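Putative GntR-family transcriptional regulator (PDB 3CNV) probably regulates transcription in response to a small-molecule effector, which its UTRA-type ligand-binding domain is expected to sense. Local coordinates at residues Thr77-Leu80 against Leu81-Lys85; Tyr89-Glu93 against Ser94-Val98; Trp67-Gly70 against Thr71-Gly75. One frame throughout, in Å; residues are numbered along the deposited sequence.

Contact 1: Thr77-Leu80 against Leu81-Lys85; sequences TLEL and LTASK
T77 and L81 meet at the start of a short N-capped helix, 78-83, on the surface of the UTRA domain. T77 is the N-cap. Its OG1 accepts from L80 N at 3.2 Å, so an amide of the first turn is satisfied by a side chain. The carbonyl of T77 is used too: L81 N donates to T77 O at 3.1 Å, with an N-H...O angle of 159°. The next turn repeats the pattern. T82 N donates to L78 O at 2.9 Å, A83 N to E79 O, and S84 N to L80 O at 2.9 Å. A weak second bond from A83 N also reaches L80 O.

Outside this ladder, L78 and L81 both reach I23 and C26 of strand 20-30, and L81 also touches L88 and L91. L78 CD1 lies 3.8 Å from T82 CG2. At the end of the helix, S84 OG is bonded to A86 N. With T82 chi1 at 58°, OG1 sits between the backbone N and the carbonyl carbon, close to the carbonyls of the preceding turn. One water donates to E79 O at 2.9 Å and is also hydrogen-bonded to T82 OG1 at 2.8 Å.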
ATOM      1  N   THR C  77      -4.476  27.374 -16.721  1.00 27.58           N
ATOM      2  CA  THR C  77      -4.189  28.787 -16.420  1.00 25.81           C
ATOM      3  C   THR C  77      -4.407  29.114 -14.954  1.00 25.33           C
ATOM      4  O   THR C  77      -4.983  28.331 -14.213  1.00 24.25           O
ATOM      5  CB  THR C  77      -5.025  29.738 -17.245  1.00 26.59           C
ATOM      6  OG1 THR C  77      -6.435  29.526 -17.023  1.00 26.27           O
ATOM      7  CG2 THR C  77      -4.694  29.580 -18.740  1.00 25.57           C
ATOM      8  N   LEU C  78      -3.960  30.299 -14.559  1.00 23.18           N
ATOM      9  CA  LEU C  78      -4.111  30.737 -13.147  1.00 22.16           C
ATOM     10  C   LEU C  78      -5.593  30.959 -12.900  1.00 20.55           C
ATOM     11  O   LEU C  78      -6.139  30.585 -11.862  1.00 19.51           O
ATOM     12  CB  LEU C  78      -3.319  31.998 -12.857  1.00 21.03           C
ATOM     13  CG  LEU C  78      -3.343  32.501 -11.430  1.00 22.48           C
ATOM     14  CD1 LEU C  78      -2.665  31.525 -10.453  1.00 19.23           C
ATOM     15  CD2 LEU C  78      -2.683  33.896 -11.396  1.00 17.62           C
ATOM     16  N   GLU C  79      -6.239  31.497 -13.919  1.00 19.75           N
ATOM     17  CA  GLU C  79      -7.649  31.832 -13.821  1.00 20.71           C
ATOM     18  C   GLU C  79      -8.436  30.546 -13.574  1.00 19.54           C
ATOM     19  O   GLU C  79      -9.370  30.515 -12.778  1.00 17.15           O
ATOM     20  CB  GLU C  79      -8.167  32.578 -15.071  1.00 20.88           C
ATOM     21  CG  GLU C  79      -9.699  32.732 -15.126  1.00 27.56           C
ATOM     22  CD  GLU C  79     -10.474  31.425 -15.558  1.00 37.77           C
ATOM     23  OE1 GLU C  79      -9.918  30.590 -16.359  1.00 43.18           O
ATOM     24  OE2 GLU C  79     -11.650  31.234 -15.093  1.00 42.05           O
ATOM     25  N   LEU C  80      -8.018  29.477 -14.271  1.00 18.80           N
ATOM     26  CA  LEU C  80      -8.690  28.177 -14.115  1.00 17.23           C
ATOM     27  C   LEU C  80      -8.514  27.681 -12.684  1.00 17.33           C
ATOM     28  O   LEU C  80      -9.464  27.280 -12.014  1.00 17.32           O
ATOM     29  CB  LEU C  80      -8.157  27.165 -15.106  1.00 17.91           C
ATOM     30  CG  LEU C  80      -8.825  25.778 -15.144  1.00 19.75           C
ATOM     31  CD1 LEU C  80     -10.277  25.812 -15.596  1.00 21.80           C
ATOM     32  CD2 LEU C  80      -8.057  24.920 -16.068  1.00 22.41           C
ATOM     33  N   LEU C  81      -7.275  27.755 -12.210  1.00 16.24           N
ATOM     34  CA  LEU C  81      -6.905  27.251 -10.895  1.00 16.29           C
ATOM     35  C   LEU C  81      -7.630  27.955  -9.774  1.00 15.19           C
ATOM     36  O   LEU C  81      -8.005  27.347  -8.783  1.00 15.85           O
ATOM     37  CB  LEU C  81      -5.393  27.321 -10.657  1.00 16.13           C
ATOM     38  CG  LEU C  81      -4.594  26.371 -11.524  1.00 18.20           C
ATOM     39  CD1 LEU C  81      -3.089  26.646 -11.430  1.00 17.92           C
ATOM     40  CD2 LEU C  81      -4.887  24.949 -11.152  1.00 19.59           C
ATOM     41  N   THR C  82      -7.818  29.242  -9.912  1.00 14.61           N
ATOM     42  CA  THR C  82      -8.180  30.025  -8.768  1.00 14.27           C
ATOM     43  C   THR C  82      -9.679  30.129  -8.741  1.00 17.18           C
ATOM     44  O   THR C  82     -10.218  30.503  -7.717  1.00 15.39           O
ATOM     45  CB  THR C  82      -7.553  31.431  -8.757  1.00 12.35           C
ATOM     46  OG1 THR C  82      -7.933  32.146  -9.935  1.00 12.25           O
ATOM     47  CG2 THR C  82      -6.005  31.319  -8.692  1.00 11.17           C
ATOM     48  N   ALA C  83     -10.308  29.856  -9.888  1.00 18.45           N
ATOM     49  CA  ALA C  83     -11.784  29.885 -10.006  1.00 22.03           C
ATOM     50  C   ALA C  83     -12.230  28.490  -9.576  1.00 25.20           C
ATOM     51  O   ALA C  83     -13.208  28.323  -8.887  1.00 27.21           O
ATOM     52  CB  ALA C  83     -12.255  30.187 -11.460  1.00 21.12           C
ATOM     53  N   SER C  84     -11.414  27.492  -9.910  1.00 28.48           N
ATOM     54  CA  SER C  84     -11.735  26.094  -9.594  1.00 29.85           C
ATOM     55  C   SER C  84     -11.964  25.824  -8.093  1.00 32.04           C
ATOM     56  O   SER C  84     -11.123  26.162  -7.215  1.00 33.11           O
ATOM     57  CB  SER C  84     -10.670  25.158 -10.126  1.00 30.32           C
ATOM     58  OG  SER C  84     -10.936  23.851  -9.648  1.00 31.12           O
ATOM     59  N   LYS C  85     -13.120  25.208  -7.832  1.00 32.16           N
ATOM     60  CA  LYS C  85     -13.511  24.790  -6.481  1.00 32.92           C
ATOM     61  C   LYS C  85     -12.991  23.325  -6.268  1.00 32.09           C
ATOM     62  O   LYS C  85     -12.975  22.792  -5.146  1.00 33.12           O
ATOM     63  CB  LYS C  85     -15.044  24.929  -6.302  1.00 34.22           C
ATOM     64  CG  LYS C  85     -15.524  25.589  -5.000  1.00 38.18           C
ATOM     65  CD  LYS C  85     -14.941  26.997  -4.723  1.00 40.98           C
ATOM     66  CE  LYS C  85     -15.978  27.926  -4.045  1.00 41.68           C
ATOM     67  NZ  LYS C  85     -16.025  27.854  -2.516  1.00 42.56           N
TER
HETATM   68  O   HOH W   1     -10.203  32.842 -11.323  1.00 21.24           O

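Contact 2: Tyr89-Glu93 against Ser94-Val98; sequences YGLFE and SEFGV
G90 and S94 join two successive turns of helix 88-96 near its C-terminal end. Backbone bonds come first. S94 N donates to G90 O at 2.9 Å and is nearly straight, at 172°. E95 N donates to L91 O at 2.9 Å. Next, F96 N to F92 O and G97 N to E93 O are both weak. G97 has positive phi and turns the chain out of the helix. V98 N comes back to F92 O at 3.0 Å, with a straight N-H but a donor lying above the carbonyl plane. F92 O therefore takes one good bond and one weak one.

Two waters add polar contacts. One donates to both Y89 O and V98 O, the latter at 2.7 Å, and ties the returning chain to the helix. The other donates to E93 OE1 at 2.6 Å. E93 OE1 also bonds R2 N of the second subunit.

Apolar contacts are looser. L91 CG is 4.2 Å from F96 CE2, and F92 CB is 4.4 Å from V98 CB. F96 CG is anti to its carbonyl carbon (chi1 -59°), which sets L91 O and F92 CA at the ring edge, near its plane. Both phenyl rings go on to meet F73, and F96 also touches L80. Y89 faces another way: its OH bonds E144 and R133, and its N bonds a bound citrate, probably from the crystallisation liquor. The chemistry implies a helix ended by G97, the V98 N to F92 O bond and a bridging water, with F92 and F96 turned to F73 and the E93 carboxylate used at the subunit interface.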
ATOM      1  N   TYR C  89      -6.104  17.185  -8.299  1.00 14.97           N
ATOM      2  CA  TYR C  89      -6.195  15.887  -8.991  1.00 15.22           C
ATOM      3  C   TYR C  89      -7.543  15.741  -9.629  1.00 14.49           C
ATOM      4  O   TYR C  89      -7.675  15.177 -10.705  1.00 15.34           O
ATOM      5  CB  TYR C  89      -5.843  14.665  -8.124  1.00 13.83           C
ATOM      6  CG  TYR C  89      -4.388  14.558  -7.821  1.00 13.76           C
ATOM      7  CD1 TYR C  89      -3.449  14.289  -8.817  1.00 16.47           C
ATOM      8  CD2 TYR C  89      -3.957  14.649  -6.527  1.00 16.35           C
ATOM      9  CE1 TYR C  89      -2.095  14.183  -8.511  1.00 17.34           C
ATOM     10  CE2 TYR C  89      -2.622  14.521  -6.195  1.00 15.32           C
ATOM     11  CZ  TYR C  89      -1.696  14.302  -7.179  1.00 16.72           C
ATOM     12  OH  TYR C  89      -0.376  14.190  -6.789  1.00 15.76           O
ATOM     13  N   GLY C  90      -8.549  16.288  -8.983  1.00 15.30           N
ATOM     14  CA  GLY C  90      -9.919  16.230  -9.574  1.00 15.88           C
ATOM     15  C   GLY C  90      -9.989  17.100 -10.815  1.00 16.71           C
ATOM     16  O   GLY C  90     -10.610  16.732 -11.810  1.00 17.94           O
ATOM     17  N   LEU C  91      -9.338  18.264 -10.770  1.00 16.53           N
ATOM     18  CA  LEU C  91      -9.254  19.169 -11.929  1.00 17.56           C
ATOM     19  C   LEU C  91      -8.515  18.465 -13.092  1.00 17.88           C
ATOM     20  O   LEU C  91      -8.922  18.539 -14.236  1.00 18.78           O
ATOM     21  CB  LEU C  91      -8.509  20.465 -11.600  1.00 17.55           C
ATOM     22  CG  LEU C  91      -8.276  21.428 -12.773  1.00 21.19           C
ATOM     23  CD1 LEU C  91      -9.682  22.063 -13.225  1.00 26.80           C
ATOM     24  CD2 LEU C  91      -7.236  22.560 -12.480  1.00 25.36           C
ATOM     25  N   PHE C  92      -7.416  17.790 -12.784  1.00 17.74           N
ATOM     26  CA  PHE C  92      -6.622  17.151 -13.827  1.00 17.92           C
ATOM     27  C   PHE C  92      -7.485  16.084 -14.505  1.00 18.30           C
ATOM     28  O   PHE C  92      -7.424  15.896 -15.703  1.00 17.43           O
ATOM     29  CB  PHE C  92      -5.323  16.528 -13.304  1.00 16.80           C
ATOM     30  CG  PHE C  92      -4.385  17.485 -12.609  1.00 18.24           C
ATOM     31  CD1 PHE C  92      -4.460  18.855 -12.835  1.00 18.06           C
ATOM     32  CD2 PHE C  92      -3.381  16.989 -11.768  1.00 20.10           C
ATOM     33  CE1 PHE C  92      -3.579  19.728 -12.210  1.00 19.87           C
ATOM     34  CE2 PHE C  92      -2.477  17.847 -11.147  1.00 16.31           C
ATOM     35  CZ  PHE C  92      -2.574  19.226 -11.380  1.00 19.28           C
ATOM     36  N   GLU C  93      -8.299  15.412 -13.713  1.00 19.51           N
ATOM     37  CA  GLU C  93      -9.209  14.365 -14.220  1.00 21.20           C
ATOM     38  C   GLU C  93     -10.280  14.952 -15.110  1.00 21.47           C
ATOM     39  O   GLU C  93     -10.427  14.578 -16.286  1.00 19.97           O
ATOM     40  CB  GLU C  93      -9.915  13.572 -13.076  1.00 21.91           C
ATOM     41  CG  GLU C  93      -9.166  12.386 -12.597  1.00 24.80           C
ATOM     42  CD  GLU C  93      -9.791  11.608 -11.380  1.00 28.18           C
ATOM     43  OE1 GLU C  93     -10.915  11.959 -10.918  1.00 23.88           O
ATOM     44  OE2 GLU C  93      -9.095  10.642 -10.895  1.00 27.51           O
ATOM     45  N   SER C  94     -11.027  15.878 -14.538  1.00 20.36           N
ATOM     46  CA  SER C  94     -12.188  16.428 -15.242  1.00 22.22           C
ATOM     47  C   SER C  94     -11.892  17.351 -16.414  1.00 20.79           C
ATOM     48  O   SER C  94     -12.609  17.304 -17.417  1.00 18.36           O
ATOM     49  CB  SER C  94     -13.092  17.215 -14.284  1.00 23.45           C
ATOM     50  OG  SER C  94     -13.425  16.290 -13.287  1.00 28.87           O
ATOM     51  N   GLU C  95     -10.876  18.205 -16.286  1.00 19.72           N
ATOM     52  CA  GLU C  95     -10.615  19.191 -17.359  1.00 20.63           C
ATOM     53  C   GLU C  95      -9.595  18.665 -18.336  1.00 20.12           C
ATOM     54  O   GLU C  95      -9.589  19.058 -19.496  1.00 19.65           O
ATOM     55  CB  GLU C  95     -10.174  20.559 -16.819  1.00 21.77           C
ATOM     56  CG  GLU C  95     -11.148  21.150 -15.844  1.00 26.65           C
ATOM     57  CD  GLU C  95     -12.579  21.119 -16.387  1.00 34.31           C
ATOM     58  OE1 GLU C  95     -12.769  21.594 -17.571  1.00 29.16           O
ATOM     59  OE2 GLU C  95     -13.472  20.577 -15.638  1.00 33.73           O
ATOM     60  N   PHE C  96      -8.713  17.774 -17.883  1.00 19.11           N
ATOM     61  CA  PHE C  96      -7.562  17.364 -18.710  1.00 18.33           C
ATOM     62  C   PHE C  96      -7.557  15.861 -19.020  1.00 19.20           C
ATOM     63  O   PHE C  96      -6.774  15.423 -19.836  1.00 19.20           O
ATOM     64  CB  PHE C  96      -6.194  17.865 -18.086  1.00 18.48           C
ATOM     65  CG  PHE C  96      -6.118  19.380 -17.939  1.00 19.10           C
ATOM     66  CD1 PHE C  96      -5.690  20.175 -18.990  1.00 19.71           C
ATOM     67  CD2 PHE C  96      -6.594  20.026 -16.792  1.00 23.20           C
ATOM     68  CE1 PHE C  96      -5.702  21.562 -18.886  1.00 21.17           C
ATOM     69  CE2 PHE C  96      -6.588  21.413 -16.669  1.00 22.71           C
ATOM     70  CZ  PHE C  96      -6.149  22.193 -17.708  1.00 21.86           C
ATOM     71  N   GLY C  97      -8.472  15.103 -18.413  1.00 18.15           N
ATOM     72  CA  GLY C  97      -8.603  13.647 -18.649  1.00 18.49           C
ATOM     73  C   GLY C  97      -7.382  12.876 -18.175  1.00 18.53           C
ATOM     74  O   GLY C  97      -6.991  11.857 -18.747  1.00 17.09           O
ATOM     75  N   VAL C  98      -6.743  13.394 -17.124  1.00 17.63           N
ATOM     76  CA  VAL C  98      -5.581  12.701 -16.530  1.00 17.89           C
ATOM     77  C   VAL C  98      -5.898  12.119 -15.151  1.00 18.01           C
ATOM     78  O   VAL C  98      -6.117  12.847 -14.222  1.00 15.51           O
ATOM     79  CB  VAL C  98      -4.403  13.685 -16.494  1.00 19.12           C
ATOM     80  CG1 VAL C  98      -3.207  13.090 -15.740  1.00 20.32           C
ATOM     81  CG2 VAL C  98      -4.069  14.101 -17.939  1.00 18.98           C
TER
HETATM   82  O   HOH W   2      -5.792  13.316 -11.630  1.00 16.29           O
HETATM   83  O   HOH W   3     -12.857  13.589 -11.198  1.00 33.56           O

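Contact 3: Trp67-Gly70 against Thr71-Gly75; sequences WLPG and THFRG
A type I beta turn, G70 to F73, takes the chain off the end of strand 59-69, and L68, P69 and F73 pack across it. The bond that closes the turn runs from F73 N to G70 O at 3.1 Å, with an N-H...O angle of 151°. The donor sits well above the carbonyl plane, not on a lone pair. P69 O receives two weak bonds, from H72 N at 3.2 Å and from F73 N. The chain thus coils through two overlapping turns with helix-like angles at G70 and T71.

The side chains fold back over the strand end. L68 meets the F73 ring in two ways. Its CB touches F73 CD2 at 3.7 Å, and its CD2 lies over one face of the ring, about 4.0 Å above the plane and toward the rim. P69 O is near the plane at the edge of the same ring, 3.6 Å from F73 CD2. P69 CD approaches that carbon as well, at 4.1 Å. With CG anti to its carbonyl carbon (chi1 -76°), F73 swings its ring back to the strand.

H72 sits on another side of P69. P69 CG is in the plane of the imidazole, at its edge, 3.6 Å from H72 ND1. T71 OG1 lies over one face of that imidazole. Just beyond the turn, R74 CG lies 3.2 Å from G70 O.

Around the turn, M143 of strand 141-150 touches P69, H72 and F73. F73 also touches V98. Such a strand-end turn, with its aromatic residue tucked inward, is consistent with the strand-to-helix connection of a UTRA domain, whose helices pack on an antiparallel sheet.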
ATOM      1  N   TRP C  67       5.058  20.057 -11.068  1.00 15.09           N
ATOM      2  CA  TRP C  67       5.542  20.247 -12.422  1.00 13.92           C
ATOM      3  C   TRP C  67       4.740  19.246 -13.287  1.00 13.20           C
ATOM      4  O   TRP C  67       4.698  18.051 -13.012  1.00 14.43           O
ATOM      5  CB  TRP C  67       7.030  19.886 -12.539  1.00 14.60           C
ATOM      6  CG  TRP C  67       8.002  20.807 -11.857  1.00 16.33           C
ATOM      7  CD1 TRP C  67       8.667  21.852 -12.413  1.00 18.85           C
ATOM      8  CD2 TRP C  67       8.396  20.764 -10.489  1.00 18.19           C
ATOM      9  NE1 TRP C  67       9.461  22.452 -11.479  1.00 21.17           N
ATOM     10  CE2 TRP C  67       9.292  21.811 -10.277  1.00 19.48           C
ATOM     11  CE3 TRP C  67       8.082  19.930  -9.428  1.00 20.57           C
ATOM     12  CZ2 TRP C  67       9.897  22.036  -9.031  1.00 23.61           C
ATOM     13  CZ3 TRP C  67       8.656  20.159  -8.207  1.00 24.28           C
ATOM     14  CH2 TRP C  67       9.546  21.214  -7.996  1.00 21.71           C
ATOM     15  N   LEU C  68       4.151  19.759 -14.326  1.00 12.30           N
ATOM     16  CA  LEU C  68       3.327  19.016 -15.263  1.00 12.99           C
ATOM     17  C   LEU C  68       3.781  19.206 -16.715  1.00 14.24           C
ATOM     18  O   LEU C  68       4.132  20.285 -17.113  1.00 11.81           O
ATOM     19  CB  LEU C  68       1.901  19.487 -15.111  1.00 13.69           C
ATOM     20  CG  LEU C  68       1.307  19.484 -13.688  1.00 16.27           C
ATOM     21  CD1 LEU C  68       0.138  20.451 -13.596  1.00 17.97           C
ATOM     22  CD2 LEU C  68       0.846  18.046 -13.387  1.00 14.25           C
ATOM     23  N   PRO C  69       3.743  18.129 -17.518  1.00 15.85           N
ATOM     24  CA  PRO C  69       4.198  18.256 -18.928  1.00 17.29           C
ATOM     25  C   PRO C  69       3.333  19.293 -19.720  1.00 18.07           C
ATOM     26  O   PRO C  69       2.109  19.228 -19.728  1.00 16.78           O
ATOM     27  CB  PRO C  69       4.056  16.851 -19.467  1.00 17.41           C
ATOM     28  CG  PRO C  69       3.124  16.120 -18.481  1.00 18.67           C
ATOM     29  CD  PRO C  69       3.231  16.786 -17.187  1.00 15.97           C
ATOM     30  N   GLY C  70       3.990  20.285 -20.300  1.00 20.05           N
ATOM     31  CA  GLY C  70       3.286  21.419 -20.935  1.00 22.08           C
ATOM     32  C   GLY C  70       2.292  20.872 -21.947  1.00 24.63           C
ATOM     33  O   GLY C  70       1.177  21.348 -22.060  1.00 26.63           O
ATOM     34  N   THR C  71       2.715  19.805 -22.601  1.00 26.49           N
ATOM     35  CA  THR C  71       1.988  19.170 -23.693  1.00 28.86           C
ATOM     36  C   THR C  71       0.568  18.853 -23.284  1.00 29.04           C
ATOM     37  O   THR C  71      -0.370  19.318 -23.900  1.00 31.55           O
ATOM     38  CB  THR C  71       2.699  17.859 -24.190  1.00 29.93           C
ATOM     39  OG1 THR C  71       2.853  16.887 -23.113  1.00 31.72           O
ATOM     40  CG2 THR C  71       4.073  18.185 -24.809  1.00 30.66           C
ATOM     41  N   HIS C  72       0.400  18.174 -22.167  1.00 28.78           N
ATOM     42  CA  HIS C  72      -0.937  17.689 -21.786  1.00 28.43           C
ATOM     43  C   HIS C  72      -1.734  18.727 -21.000  1.00 27.15           C
ATOM     44  O   HIS C  72      -2.915  18.539 -20.707  1.00 28.18           O
ATOM     45  CB  HIS C  72      -0.827  16.396 -20.989  1.00 28.92           C
ATOM     46  CG  HIS C  72      -0.047  15.333 -21.691  1.00 32.97           C
ATOM     47  ND1 HIS C  72       1.151  14.844 -21.212  1.00 37.91           N
ATOM     48  CD2 HIS C  72      -0.281  14.683 -22.861  1.00 37.92           C
ATOM     49  CE1 HIS C  72       1.608  13.921 -22.042  1.00 36.94           C
ATOM     50  NE2 HIS C  72       0.761  13.805 -23.053  1.00 38.41           N
ATOM     51  N   PHE C  73      -1.094  19.829 -20.658  1.00 25.11           N
ATOM     52  CA  PHE C  73      -1.702  20.757 -19.713  1.00 24.00           C
ATOM     53  C   PHE C  73      -1.724  22.177 -20.234  1.00 25.58           C
ATOM     54  O   PHE C  73      -1.766  23.161 -19.469  1.00 23.06           O
ATOM     55  CB  PHE C  73      -1.012  20.662 -18.354  1.00 23.24           C
ATOM     56  CG  PHE C  73      -1.401  19.437 -17.560  1.00 20.16           C
ATOM     57  CD1 PHE C  73      -2.571  19.422 -16.809  1.00 21.44           C
ATOM     58  CD2 PHE C  73      -0.608  18.279 -17.598  1.00 18.91           C
ATOM     59  CE1 PHE C  73      -2.921  18.267 -16.099  1.00 22.08           C
ATOM     60  CE2 PHE C  73      -0.918  17.176 -16.881  1.00 18.81           C
ATOM     61  CZ  PHE C  73      -2.099  17.157 -16.130  1.00 17.87           C
ATOM     62  N   ARG C  74      -1.696  22.266 -21.564  1.00 27.73           N
ATOM     63  CA  ARG C  74      -1.708  23.575 -22.250  1.00 29.40           C
ATOM     64  C   ARG C  74      -2.862  24.451 -21.799  1.00 29.67           C
ATOM     65  O   ARG C  74      -2.702  25.650 -21.629  1.00 31.94           O
ATOM     66  CB  ARG C  74      -1.636  23.429 -23.775  1.00 30.65           C
ATOM     67  CG  ARG C  74      -0.172  23.276 -24.176  1.00 33.41           C
ATOM     68  CD  ARG C  74       0.022  23.285 -25.677  1.00 40.92           C
ATOM     69  NE  ARG C  74      -0.157  21.941 -26.213  1.00 46.65           N
ATOM     70  CZ  ARG C  74      -1.311  21.456 -26.675  1.00 51.32           C
ATOM     71  NH1 ARG C  74      -2.418  22.213 -26.687  1.00 51.17           N
ATOM     72  NH2 ARG C  74      -1.352  20.200 -27.128  1.00 52.38           N
ATOM     73  N   GLY C  75      -3.994  23.850 -21.497  1.00 29.28           N
ATOM     74  CA  GLY C  75      -5.173  24.641 -21.118  1.00 28.76           C
ATOM     75  C   GLY C  75      -5.115  25.225 -19.708  1.00 28.57           C
ATOM     76  O   GLY C  75      -5.994  25.996 -19.276  1.00 27.92           O
TER

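The three contacts follow one another in the chain in the order 3, 1, 2. Contact 1 is a surface contact, while contacts 2 and 3 are partly buried. Each is local, yet they share an apolar layer. Helix 78-83 of contact 1 and helix 88-96 of contact 2 meet through leucines. Contacts 2 and 3 meet through F92 and F73, and F92 CZ also reaches L68. Contacts 1 and 3 barely touch, through L80 and G75. The polar chemistry of the three differs with place. Contact 1 spans a short helix opened by a threonine N-cap. Contact 2 ends one at a glycine and reaches the second subunit. Contact 3 leaves a sheet strand through a backbone turn.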